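Local atomic coordinates of SAM dependent methyltransferase (Aquifex aeolicus, PDB entry 3DH0), a protein that binds S-adenosylmethionine and probably transfers its methyl group to a substrate, as expected of a class I SAM-dependent methyltransferase. Residues Gly38-Asp43 with Lys64-Asp69; Leu42-Gly47 with Asp108-Ala113; Ile142-Glu147 with Lys183-Val188. One frame throughout, in Å; residues are numbered along the deposited sequence.

Interaction 1: residues Gly38-Asp43 with Lys64-Asp69. With SAM (S-adenosylmethionine), chain C.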
loop_
_atom_site.group_PDB
_atom_site.type_symbol
_atom_site.label_atom_id
_atom_site.label_comp_id
_atom_site.label_asym_id
_atom_site.label_seq_id
_atom_site.Cartn_x
_atom_site.Cartn_y
_atom_site.Cartn_z
ATOM N N GLY A 38 -2.764 -9.137 14.838
ATOM C CA GLY A 38 -4.173 -9.476 14.715
ATOM C C GLY A 38 -4.934 -8.679 13.667
ATOM O O GLY A 38 -5.998 -9.094 13.217
ATOM N N MET A 39 -4.389 -7.531 13.281
ATOM C CA MET A 39 -5.020 -6.680 12.280
ATOM C C MET A 39 -5.073 -7.291 10.881
ATOM O O MET A 39 -4.174 -8.019 10.464
ATOM C CB MET A 39 -4.303 -5.326 12.198
ATOM C CG MET A 39 -4.728 -4.325 13.241
ATOM S SD MET A 39 -3.891 -2.772 13.050
ATOM C CE MET A 39 -4.940 -1.925 12.003
ATOM N N THR A 40 -6.150 -7.013 10.164
ATOM C CA THR A 40 -6.263 -7.496 8.805
ATOM C C THR A 40 -5.840 -6.301 7.993
ATOM O O THR A 40 -6.402 -5.217 8.133
ATOM C CB THR A 40 -7.686 -7.898 8.446
ATOM O OG1 THR A 40 -7.987 -9.142 9.082
ATOM C CG2 THR A 40 -7.836 -8.060 6.948
ATOM N N VAL A 41 -4.816 -6.498 7.173
ATOM C CA VAL A 41 -4.304 -5.408 6.372
ATOM C C VAL A 41 -4.429 -5.620 4.873
ATOM O O VAL A 41 -4.253 -6.725 4.368
ATOM C CB VAL A 41 -2.830 -5.130 6.719
ATOM C CG1 VAL A 41 -2.057 -6.421 6.760
ATOM C CG2 VAL A 41 -2.228 -4.185 5.704
ATOM N N LEU A 42 -4.760 -4.538 4.173
ATOM C CA LEU A 42 -4.897 -4.571 2.726
ATOM C C LEU A 42 -3.675 -3.885 2.139
ATOM O O LEU A 42 -3.345 -2.768 2.522
ATOM C CB LEU A 42 -6.168 -3.844 2.270
ATOM C CG LEU A 42 -6.416 -3.892 0.757
ATOM C CD1 LEU A 42 -6.597 -5.338 0.319
ATOM C CD2 LEU A 42 -7.637 -3.076 0.386
ATOM N N ASP A 43 -3.006 -4.581 1.226
ATOM C CA ASP A 43 -1.819 -4.071 0.553
ATOM C C ASP A 43 -2.278 -3.820 -0.870
ATOM O O ASP A 43 -2.375 -4.748 -1.658
ATOM C CB ASP A 43 -0.719 -5.135 0.590
ATOM C CG ASP A 43 0.618 -4.633 0.061
ATOM O OD1 ASP A 43 0.788 -3.404 -0.097
ATOM O OD2 ASP A 43 1.511 -5.480 -0.188
ATOM N N LYS A 64 -4.173 -11.133 9.157
ATOM C CA LYS A 64 -4.281 -11.552 7.778
ATOM C C LYS A 64 -3.832 -10.446 6.840
ATOM O O LYS A 64 -3.969 -9.266 7.142
ATOM C CB LYS A 64 -5.724 -11.940 7.470
ATOM C CG LYS A 64 -5.857 -12.953 6.353
ATOM C CD LYS A 64 -7.318 -13.177 6.016
ATOM C CE LYS A 64 -8.129 -13.604 7.226
ATOM N NZ LYS A 64 -9.555 -13.759 6.867
ATOM N N VAL A 65 -3.289 -10.832 5.700
ATOM C CA VAL A 65 -2.831 -9.855 4.732
ATOM C C VAL A 65 -3.437 -10.102 3.359
ATOM O O VAL A 65 -3.190 -11.129 2.739
ATOM C CB VAL A 65 -1.286 -9.886 4.589
ATOM C CG1 VAL A 65 -0.846 -8.855 3.568
ATOM C CG2 VAL A 65 -0.619 -9.621 5.924
ATOM N N TYR A 66 -4.250 -9.169 2.889
ATOM C CA TYR A 66 -4.831 -9.293 1.563
ATOM C C TYR A 66 -3.969 -8.462 0.639
ATOM O O TYR A 66 -3.896 -7.249 0.782
ATOM C CB TYR A 66 -6.266 -8.762 1.525
ATOM C CG TYR A 66 -7.260 -9.632 2.245
ATOM C CD1 TYR A 66 -7.618 -10.877 1.734
ATOM C CD2 TYR A 66 -7.816 -9.226 3.457
ATOM C CE1 TYR A 66 -8.492 -11.691 2.409
ATOM C CE2 TYR A 66 -8.690 -10.037 4.139
ATOM C CZ TYR A 66 -9.021 -11.267 3.611
ATOM O OH TYR A 66 -9.868 -12.088 4.293
ATOM N N ALA A 67 -3.312 -9.124 -0.300
ATOM C CA ALA A 67 -2.446 -8.450 -1.247
ATOM C C ALA A 67 -3.099 -8.408 -2.623
ATOM O O ALA A 67 -3.106 -9.401 -3.332
ATOM C CB ALA A 67 -1.109 -9.177 -1.328
ATOM N N ILE A 68 -3.646 -7.262 -3.003
ATOM C CA ILE A 68 -4.288 -7.134 -4.302
ATOM C C ILE A 68 -3.401 -6.469 -5.339
ATOM O O ILE A 68 -2.333 -5.973 -5.036
ATOM C CB ILE A 68 -5.587 -6.328 -4.207
ATOM C CG1 ILE A 68 -5.300 -4.976 -3.548
ATOM C CG2 ILE A 68 -6.645 -7.122 -3.446
ATOM C CD1 ILE A 68 -6.477 -4.010 -3.533
ATOM N N ASP A 69 -3.859 -6.478 -6.577
ATOM C CA ASP A 69 -3.135 -5.873 -7.673
ATOM C C ASP A 69 -3.916 -6.112 -8.948
ATOM O O ASP A 69 -4.320 -7.235 -9.230
ATOM C CB ASP A 69 -1.741 -6.476 -7.799
ATOM C CG ASP A 69 -0.779 -5.555 -8.524
ATOM O OD1 ASP A 69 -1.101 -5.129 -9.648
ATOM O OD2 ASP A 69 0.294 -5.251 -7.972
HETATM N N SAM C . 4.108 -1.518 -3.610
HETATM C CA SAM C . 5.023 -2.421 -4.375
HETATM C C SAM C . 6.322 -2.614 -3.627
HETATM O O SAM C . 6.472 -2.039 -2.548
HETATM O OXT SAM C . 7.172 -3.377 -4.191
HETATM C CB SAM C . 5.308 -1.822 -5.748
HETATM C CG SAM C . 4.046 -1.332 -6.333
HETATM S SD SAM C . 4.029 -0.550 -7.970
HETATM C CE SAM C . 4.849 1.015 -7.665
HETATM C "C5'" SAM C . 2.345 -0.180 -8.118
HETATM C "C4'" SAM C . 1.434 -1.356 -8.402
HETATM O "O4'" SAM C . 0.124 -0.800 -8.398
HETATM C "C3'" SAM C . 1.562 -1.892 -9.841
HETATM O "O3'" SAM C . 2.138 -3.221 -9.694
HETATM C "C2'" SAM C . 0.147 -2.031 -10.368
HETATM O "O2'" SAM C . -0.218 -3.209 -11.055
HETATM C "C1'" SAM C . -0.683 -1.649 -9.104
HETATM N N9 SAM C . -1.925 -0.928 -9.312
HETATM C C8 SAM C . -2.210 0.150 -10.126
HETATM N N7 SAM C . -3.441 0.546 -10.037
HETATM C C5 SAM C . -4.016 -0.319 -9.108
HETATM C C6 SAM C . -5.329 -0.417 -8.562
HETATM N N6 SAM C . -6.319 0.424 -8.929
HETATM N N1 SAM C . -5.582 -1.414 -7.628
HETATM C C2 SAM C . -4.560 -2.237 -7.289
HETATM N N3 SAM C . -3.301 -2.225 -7.740
HETATM C C4 SAM C . -3.092 -1.235 -8.651
#
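L42 meets Y66 and I68 across two neighbouring parallel strands, 40-43 and 64-69. Its CB carries CG anti to the backbone N (chi1 -177°), and from CG the two methyls part. CD1 turns to the other strand, 3.6 Å from Y66 CB, and both methyls come up to the end of I68, L42 CD1 lying 4.1 Å from I68 CD1. L42 and Y66 cross at about a right angle. Further back on this face T40 CG2 comes to the edge of the Y66 ring, 3.5 Å from CE2, and K64 NZ donates to Y66 OH. The other face holds V41 CG1 beside V65 CG2, at 3.6 Å. Between the strands the backbones are joined in turn by V41 N to K64 O, Y66 N to V41 O, D43 N to Y66 O (2.8 Å) and I68 N to D43 O. Past the last of these D69 takes up the cofactor ribose: SAM O2' donates to D69 OD1 and O3' to D69 OD2. Strands 40-43 and 64-69, with helix 52-59 between them, form the beta-alpha-beta unit of a Rossmann-like methyltransferase, in which an acidic residue near the C-terminal end of the second strand usually binds the ribose.

Interaction 2: residues Leu42-Gly47 with Asp108-Ala113. With SAM (S-adenosylmethionine), chain C.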
loop_
_atom_site.group_PDB
_atom_site.type_symbol
_atom_site.label_atom_id
_atom_site.label_comp_id
_atom_site.label_asym_id
_atom_site.label_seq_id
_atom_site.Cartn_x
_atom_site.Cartn_y
_atom_site.Cartn_z
ATOM N N LEU A 42 -4.760 -4.538 4.173
ATOM C CA LEU A 42 -4.897 -4.571 2.726
ATOM C C LEU A 42 -3.675 -3.885 2.139
ATOM O O LEU A 42 -3.345 -2.768 2.522
ATOM C CB LEU A 42 -6.168 -3.844 2.270
ATOM C CG LEU A 42 -6.416 -3.892 0.757
ATOM C CD1 LEU A 42 -6.597 -5.338 0.319
ATOM C CD2 LEU A 42 -7.637 -3.076 0.386
ATOM N N ASP A 43 -3.006 -4.581 1.226
ATOM C CA ASP A 43 -1.819 -4.071 0.553
ATOM C C ASP A 43 -2.278 -3.820 -0.870
ATOM O O ASP A 43 -2.375 -4.748 -1.658
ATOM C CB ASP A 43 -0.719 -5.135 0.590
ATOM C CG ASP A 43 0.618 -4.633 0.061
ATOM O OD1 ASP A 43 0.788 -3.404 -0.097
ATOM O OD2 ASP A 43 1.511 -5.480 -0.188
ATOM N N VAL A 44 -2.556 -2.565 -1.193
ATOM C CA VAL A 44 -3.077 -2.212 -2.510
ATOM C C VAL A 44 -2.227 -2.565 -3.743
ATOM O O VAL A 44 -2.561 -3.498 -4.468
ATOM C CB VAL A 44 -3.502 -0.733 -2.518
ATOM C CG1 VAL A 44 -4.084 -0.351 -3.856
ATOM C CG2 VAL A 44 -4.548 -0.524 -1.439
ATOM N N GLY A 45 -1.151 -1.848 -4.023
ATOM C CA GLY A 45 -0.369 -2.242 -5.185
ATOM C C GLY A 45 0.685 -3.233 -4.736
ATOM O O GLY A 45 1.868 -2.901 -4.646
ATOM N N THR A 46 0.261 -4.457 -4.456
ATOM C CA THR A 46 1.181 -5.460 -3.962
ATOM C C THR A 46 2.393 -5.699 -4.864
ATOM O O THR A 46 3.470 -6.031 -4.380
ATOM C CB THR A 46 0.452 -6.775 -3.692
ATOM O OG1 THR A 46 1.180 -7.514 -2.712
ATOM C CG2 THR A 46 0.344 -7.601 -4.954
ATOM N N GLY A 47 2.214 -5.523 -6.167
ATOM C CA GLY A 47 3.306 -5.704 -7.106
ATOM C C GLY A 47 4.047 -7.024 -7.013
ATOM O O GLY A 47 3.494 -8.082 -7.290
ATOM N N ASP A 108 -8.733 -3.572 8.713
ATOM C CA ASP A 108 -8.381 -2.676 9.807
ATOM C C ASP A 108 -7.303 -1.675 9.401
ATOM O O ASP A 108 -7.301 -0.513 9.821
ATOM C CB ASP A 108 -7.891 -3.516 10.991
ATOM C CG ASP A 108 -8.906 -4.556 11.426
ATOM O OD1 ASP A 108 -10.011 -4.162 11.864
ATOM O OD2 ASP A 108 -8.603 -5.765 11.327
ATOM N N PHE A 109 -6.392 -2.149 8.564
ATOM C CA PHE A 109 -5.276 -1.353 8.093
ATOM C C PHE A 109 -5.193 -1.386 6.568
ATOM O O PHE A 109 -5.321 -2.441 5.956
ATOM C CB PHE A 109 -3.988 -1.931 8.686
ATOM C CG PHE A 109 -2.856 -0.967 8.725
ATOM C CD1 PHE A 109 -2.629 -0.199 9.859
ATOM C CD2 PHE A 109 -2.024 -0.809 7.622
ATOM C CE1 PHE A 109 -1.579 0.723 9.906
ATOM C CE2 PHE A 109 -0.972 0.102 7.646
ATOM C CZ PHE A 109 -0.747 0.878 8.797
ATOM N N ILE A 110 -4.989 -0.228 5.960
ATOM C CA ILE A 110 -4.847 -0.139 4.516
ATOM C C ILE A 110 -3.477 0.472 4.228
ATOM O O ILE A 110 -3.190 1.600 4.607
ATOM C CB ILE A 110 -5.934 0.743 3.888
ATOM C CG1 ILE A 110 -7.322 0.226 4.261
ATOM C CG2 ILE A 110 -5.798 0.733 2.366
ATOM C CD1 ILE A 110 -8.427 1.255 4.045
ATOM N N PHE A 111 -2.628 -0.290 3.562
ATOM C CA PHE A 111 -1.276 0.142 3.238
ATOM C C PHE A 111 -1.147 0.332 1.737
ATOM O O PHE A 111 -1.356 -0.605 0.963
ATOM C CB PHE A 111 -0.298 -0.925 3.722
ATOM C CG PHE A 111 1.124 -0.659 3.377
ATOM C CD1 PHE A 111 1.764 0.486 3.828
ATOM C CD2 PHE A 111 1.851 -1.597 2.649
ATOM C CE1 PHE A 111 3.111 0.699 3.569
ATOM C CE2 PHE A 111 3.193 -1.406 2.379
ATOM C CZ PHE A 111 3.832 -0.252 2.842
ATOM N N MET A 112 -0.815 1.545 1.323
ATOM C CA MET A 112 -0.662 1.839 -0.092
ATOM C C MET A 112 0.758 2.345 -0.366
ATOM O O MET A 112 1.025 3.536 -0.256
ATOM C CB MET A 112 -1.698 2.884 -0.502
ATOM C CG MET A 112 -2.377 2.577 -1.818
ATOM S SD MET A 112 -3.594 3.802 -2.288
ATOM C CE MET A 112 -4.738 3.677 -0.982
ATOM N N ALA A 113 1.665 1.440 -0.720
ATOM C CA ALA A 113 3.053 1.829 -0.976
ATOM C C ALA A 113 3.405 2.080 -2.440
ATOM O O ALA A 113 3.486 1.154 -3.240
ATOM C CB ALA A 113 4.002 0.790 -0.390
HETATM N N SAM C . 4.108 -1.518 -3.610
HETATM C CA SAM C . 5.023 -2.421 -4.375
HETATM C C SAM C . 6.322 -2.614 -3.627
HETATM O O SAM C . 6.472 -2.039 -2.548
HETATM O OXT SAM C . 7.172 -3.377 -4.191
HETATM C CB SAM C . 5.308 -1.822 -5.748
HETATM C CG SAM C . 4.046 -1.332 -6.333
HETATM S SD SAM C . 4.029 -0.550 -7.970
HETATM C CE SAM C . 4.849 1.015 -7.665
HETATM C "C5'" SAM C . 2.345 -0.180 -8.118
HETATM C "C4'" SAM C . 1.434 -1.356 -8.402
HETATM O "O4'" SAM C . 0.124 -0.800 -8.398
HETATM C "C3'" SAM C . 1.562 -1.892 -9.841
HETATM O "O3'" SAM C . 2.138 -3.221 -9.694
HETATM C "C2'" SAM C . 0.147 -2.031 -10.368
HETATM O "O2'" SAM C . -0.218 -3.209 -11.055
HETATM C "C1'" SAM C . -0.683 -1.649 -9.104
HETATM N N9 SAM C . -1.925 -0.928 -9.312
HETATM C C8 SAM C . -2.210 0.150 -10.126
HETATM N N7 SAM C . -3.441 0.546 -10.037
HETATM C C5 SAM C . -4.016 -0.319 -9.108
HETATM C C6 SAM C . -5.329 -0.417 -8.562
HETATM N N6 SAM C . -6.319 0.424 -8.929
HETATM N N1 SAM C . -5.582 -1.414 -7.628
HETATM C C2 SAM C . -4.560 -2.237 -7.289
HETATM N N3 SAM C . -3.301 -2.225 -7.740
HETATM C C4 SAM C . -3.092 -1.235 -8.651
#
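L42 and D43 run parallel to I110 and F111, with L42 CA 4.8 Å from I110 CA and D43 CA 5.0 Å from F111 CA, and three backbone bonds join the pair. L42 N donates to F109 O, F111 N returns a bond to L42 O that is nearly straight (172° at the hydrogen), and V44 N reaches F111 O at a longer 3.2 Å. V44 is thus held to the neighbouring strand although regular strand geometry has ended at D43. From here the chain bends away: G45 is the centre of an inverse gamma turn, and G45 O and A113 O each accept a hydrogen bond of 2.8 Å from SAM N, the amino group of the cofactor. The loop after one strand and the strand beside it therefore grip the methionine end of SAM between them. The turn belongs to the glycine-rich loop after the first strand of a class I methyltransferase, and at G45 and G47 the chain passes close to the cofactor.

Among the side chains, V44 carries the packing on M112. Its CB lies 3.6 Å from M112 CG, CG2 stands near the same atom, and CG1, anti to the backbone N (chi1 -178°), comes 3.9 Å from SAM C2 of the adenine. One branched residue thereby packs on the neighbouring strand and on the base. On the face opposite L42 and I110, D43 and F111 lie side by side, with D43 OD1 3.5 Å from F111 CD2 and the carboxylate turned 33° from the ring plane. D43 OD2 meanwhile accepts a bond from T46 OG1, which arrives from above the carboxylate plane and ties the loop back to the strand. Helix 122-132 covers the L42 and I110 face through L129, and F125 of the same helix touches V44.

Interaction 3: residues Ile142-Glu147 with Lys183-Val188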
loop_
_atom_site.group_PDB
_atom_site.type_symbol
_atom_site.label_atom_id
_atom_site.label_comp_id
_atom_site.label_asym_id
_atom_site.label_seq_id
_atom_site.Cartn_x
_atom_site.Cartn_y
_atom_site.Cartn_z
ATOM N N ILE A 142 2.168 5.728 1.355
ATOM C CA ILE A 142 3.577 6.105 1.219
ATOM C C ILE A 142 4.001 6.309 -0.238
ATOM O O ILE A 142 3.822 5.416 -1.065
ATOM C CB ILE A 142 4.502 5.028 1.860
ATOM C CG1 ILE A 142 4.242 4.950 3.366
ATOM C CG2 ILE A 142 5.967 5.358 1.595
ATOM C CD1 ILE A 142 5.168 4.007 4.114
ATOM N N ASP A 143 4.564 7.474 -0.552
ATOM C CA ASP A 143 5.008 7.728 -1.921
ATOM C C ASP A 143 6.211 8.663 -2.092
ATOM O O ASP A 143 6.626 9.329 -1.152
ATOM C CB ASP A 143 3.843 8.242 -2.770
ATOM C CG ASP A 143 3.801 7.582 -4.137
ATOM O OD1 ASP A 143 4.883 7.446 -4.757
ATOM O OD2 ASP A 143 2.700 7.192 -4.588
ATOM N N TRP A 144 6.759 8.707 -3.308
ATOM C CA TRP A 144 7.920 9.553 -3.619
ATOM C C TRP A 144 7.587 11.024 -3.508
ATOM O O TRP A 144 6.432 11.413 -3.701
ATOM C CB TRP A 144 8.421 9.331 -5.046
ATOM C CG TRP A 144 8.801 7.942 -5.389
ATOM C CD1 TRP A 144 8.058 7.041 -6.092
ATOM C CD2 TRP A 144 10.041 7.298 -5.083
ATOM N NE1 TRP A 144 8.763 5.870 -6.247
ATOM C CE2 TRP A 144 9.983 6.003 -5.639
ATOM C CE3 TRP A 144 11.195 7.690 -4.398
ATOM C CZ2 TRP A 144 11.048 5.098 -5.527
ATOM C CZ3 TRP A 144 12.247 6.791 -4.286
ATOM C CH2 TRP A 144 12.167 5.514 -4.847
ATOM N N LYS A 145 8.614 11.834 -3.238
ATOM C CA LYS A 145 8.484 13.288 -3.114
ATOM C C LYS A 145 8.265 13.861 -4.519
ATOM O O LYS A 145 8.657 13.237 -5.511
ATOM C CB LYS A 145 9.766 13.870 -2.499
ATOM C CG LYS A 145 9.533 14.765 -1.294
ATOM C CD LYS A 145 9.682 14.022 0.027
ATOM C CE LYS A 145 11.140 14.025 0.505
ATOM N NZ LYS A 145 11.323 13.298 1.799
ATOM N N LYS A 146 7.646 15.034 -4.622
ATOM C CA LYS A 146 7.409 15.596 -5.950
ATOM C C LYS A 146 8.464 16.601 -6.361
ATOM O O LYS A 146 8.157 17.665 -6.902
ATOM C CB LYS A 146 6.027 16.262 -6.057
ATOM C CG LYS A 146 5.527 16.366 -7.500
ATOM C CD LYS A 146 4.379 17.347 -7.638
ATOM C CE LYS A 146 3.428 16.955 -8.772
ATOM N NZ LYS A 146 4.131 16.632 -10.044
ATOM N N GLU A 147 9.712 16.254 -6.093
ATOM C CA GLU A 147 10.835 17.088 -6.460
ATOM C C GLU A 147 11.659 16.195 -7.361
ATOM O O GLU A 147 11.108 15.365 -8.100
ATOM C CB GLU A 147 11.634 17.461 -5.219
ATOM C CG GLU A 147 12.172 16.271 -4.461
ATOM C CD GLU A 147 12.202 16.534 -2.975
ATOM O OE1 GLU A 147 13.162 16.084 -2.311
ATOM O OE2 GLU A 147 11.256 17.185 -2.469
ATOM N N LYS A 183 14.321 10.746 3.222
ATOM C CA LYS A 183 14.866 11.474 2.077
ATOM C C LYS A 183 14.229 11.413 0.690
ATOM O O LYS A 183 14.379 12.350 -0.087
ATOM C CB LYS A 183 16.346 11.104 1.917
ATOM C CG LYS A 183 17.271 11.822 2.880
ATOM C CD LYS A 183 18.132 10.864 3.703
ATOM C CE LYS A 183 18.973 11.628 4.751
ATOM N NZ LYS A 183 19.763 10.728 5.659
ATOM N N TYR A 184 13.554 10.329 0.341
ATOM C CA TYR A 184 12.977 10.265 -0.998
ATOM C C TYR A 184 11.466 10.226 -1.008
ATOM O O TYR A 184 10.841 10.576 -2.003
ATOM C CB TYR A 184 13.484 9.033 -1.754
ATOM C CG TYR A 184 14.976 8.984 -2.013
ATOM C CD1 TYR A 184 15.826 8.218 -1.198
ATOM C CD2 TYR A 184 15.531 9.656 -3.107
ATOM C CE1 TYR A 184 17.196 8.114 -1.478
ATOM C CE2 TYR A 184 16.890 9.566 -3.394
ATOM C CZ TYR A 184 17.722 8.789 -2.582
ATOM O OH TYR A 184 19.061 8.668 -2.902
ATOM N N CYS A 185 10.875 9.790 0.095
ATOM C CA CYS A 185 9.431 9.684 0.157
ATOM C C CYS A 185 8.830 10.421 1.331
ATOM O O CYS A 185 9.533 10.984 2.171
ATOM C CB CYS A 185 9.027 8.220 0.265
ATOM S SG CYS A 185 10.142 7.107 -0.554
ATOM N N PHE A 186 7.503 10.408 1.356
ATOM C CA PHE A 186 6.727 10.999 2.425
ATOM C C PHE A 186 5.687 9.955 2.818
ATOM O O PHE A 186 5.574 8.909 2.189
ATOM C CB PHE A 186 6.065 12.296 1.967
ATOM C CG PHE A 186 5.133 12.135 0.810
ATOM C CD1 PHE A 186 3.883 11.557 0.984
ATOM C CD2 PHE A 186 5.501 12.581 -0.455
ATOM C CE1 PHE A 186 3.009 11.427 -0.088
ATOM C CE2 PHE A 186 4.639 12.457 -1.535
ATOM C CZ PHE A 186 3.391 11.880 -1.355
ATOM N N GLY A 187 4.945 10.222 3.877
ATOM C CA GLY A 187 3.935 9.284 4.306
ATOM C C GLY A 187 2.772 10.077 4.836
ATOM O O GLY A 187 2.929 11.215 5.258
ATOM N N VAL A 188 1.590 9.489 4.785
ATOM C CA VAL A 188 0.408 10.160 5.292
ATOM C C VAL A 188 -0.394 9.205 6.159
ATOM O O VAL A 188 -0.592 8.046 5.822
ATOM C CB VAL A 188 -0.455 10.740 4.143
ATOM C CG1 VAL A 188 -0.308 9.898 2.910
ATOM C CG2 VAL A 188 -1.905 10.827 4.573
#
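I142 opens the contact against F186 and C185: its CG2, anti to the backbone N, lies 3.6 Å from F186 O and 4.4 Å from C185 CB. Next, D143 forms the hydrogen-bonded pair with F186. Strand 185-191, antiparallel to 137-144 and inserted between it and 174-181, gives the 3-2-1-4-5-7-6 order of the class I methyltransferase sheet. F186 N gives D143 O a bond of 2.9 Å nearly in line with the carbonyl, whereas D143 N meets F186 O tilted 32° from the carbonyl plane. That same D143 O also sits over one face of the F186 ring, toward its rim. The D143 carboxylate turns back to its own chain, OD1 accepting from W144 N through its anti lone pair, while OD2 is bound by H117. At W144 the indole edge, at CZ3, meets Y184 CB at 3.6 Å, the two side chains lying alongside each other. C185 SG stands obliquely 4.6 Å from the centroid of the six-membered ring, a sulfur-aromatic contact. K145 ends the pairing. Its backbone N donates to Y184 O, and its chain, bent at chi2 (96°) and chi3, folds back until NZ binds C185 O at 2.9 Å, from above the carbonyl plane. This bond fixes the tip of a buried lysine where the second strand begins, and the ammonium would probably polarise the C185 carbonyl.

Overall arrangement
From the N terminus, strand 40-43 enters interaction 1 first, which closes the short loop through helix 52-59 to strand 64-69. Interaction 2 starts from the same strand and reaches on to 107-113; the loop closed by interaction 1 nests within this longer one, the two sharing their first strand, and strand 40-43 lies between its two partners. Interaction 3 follows in series, closing the excursion from strand 137-144 through helix 161-170 and strand 174-181 back to 185-191. Interactions 1 and 2 meet around SAM, where D69 OD2 accepts from G47 N. Interaction 2 adjoins interaction 3 through M112 O and I142 N, so one mixed sheet carries all three, from its parallel part to its antiparallel part.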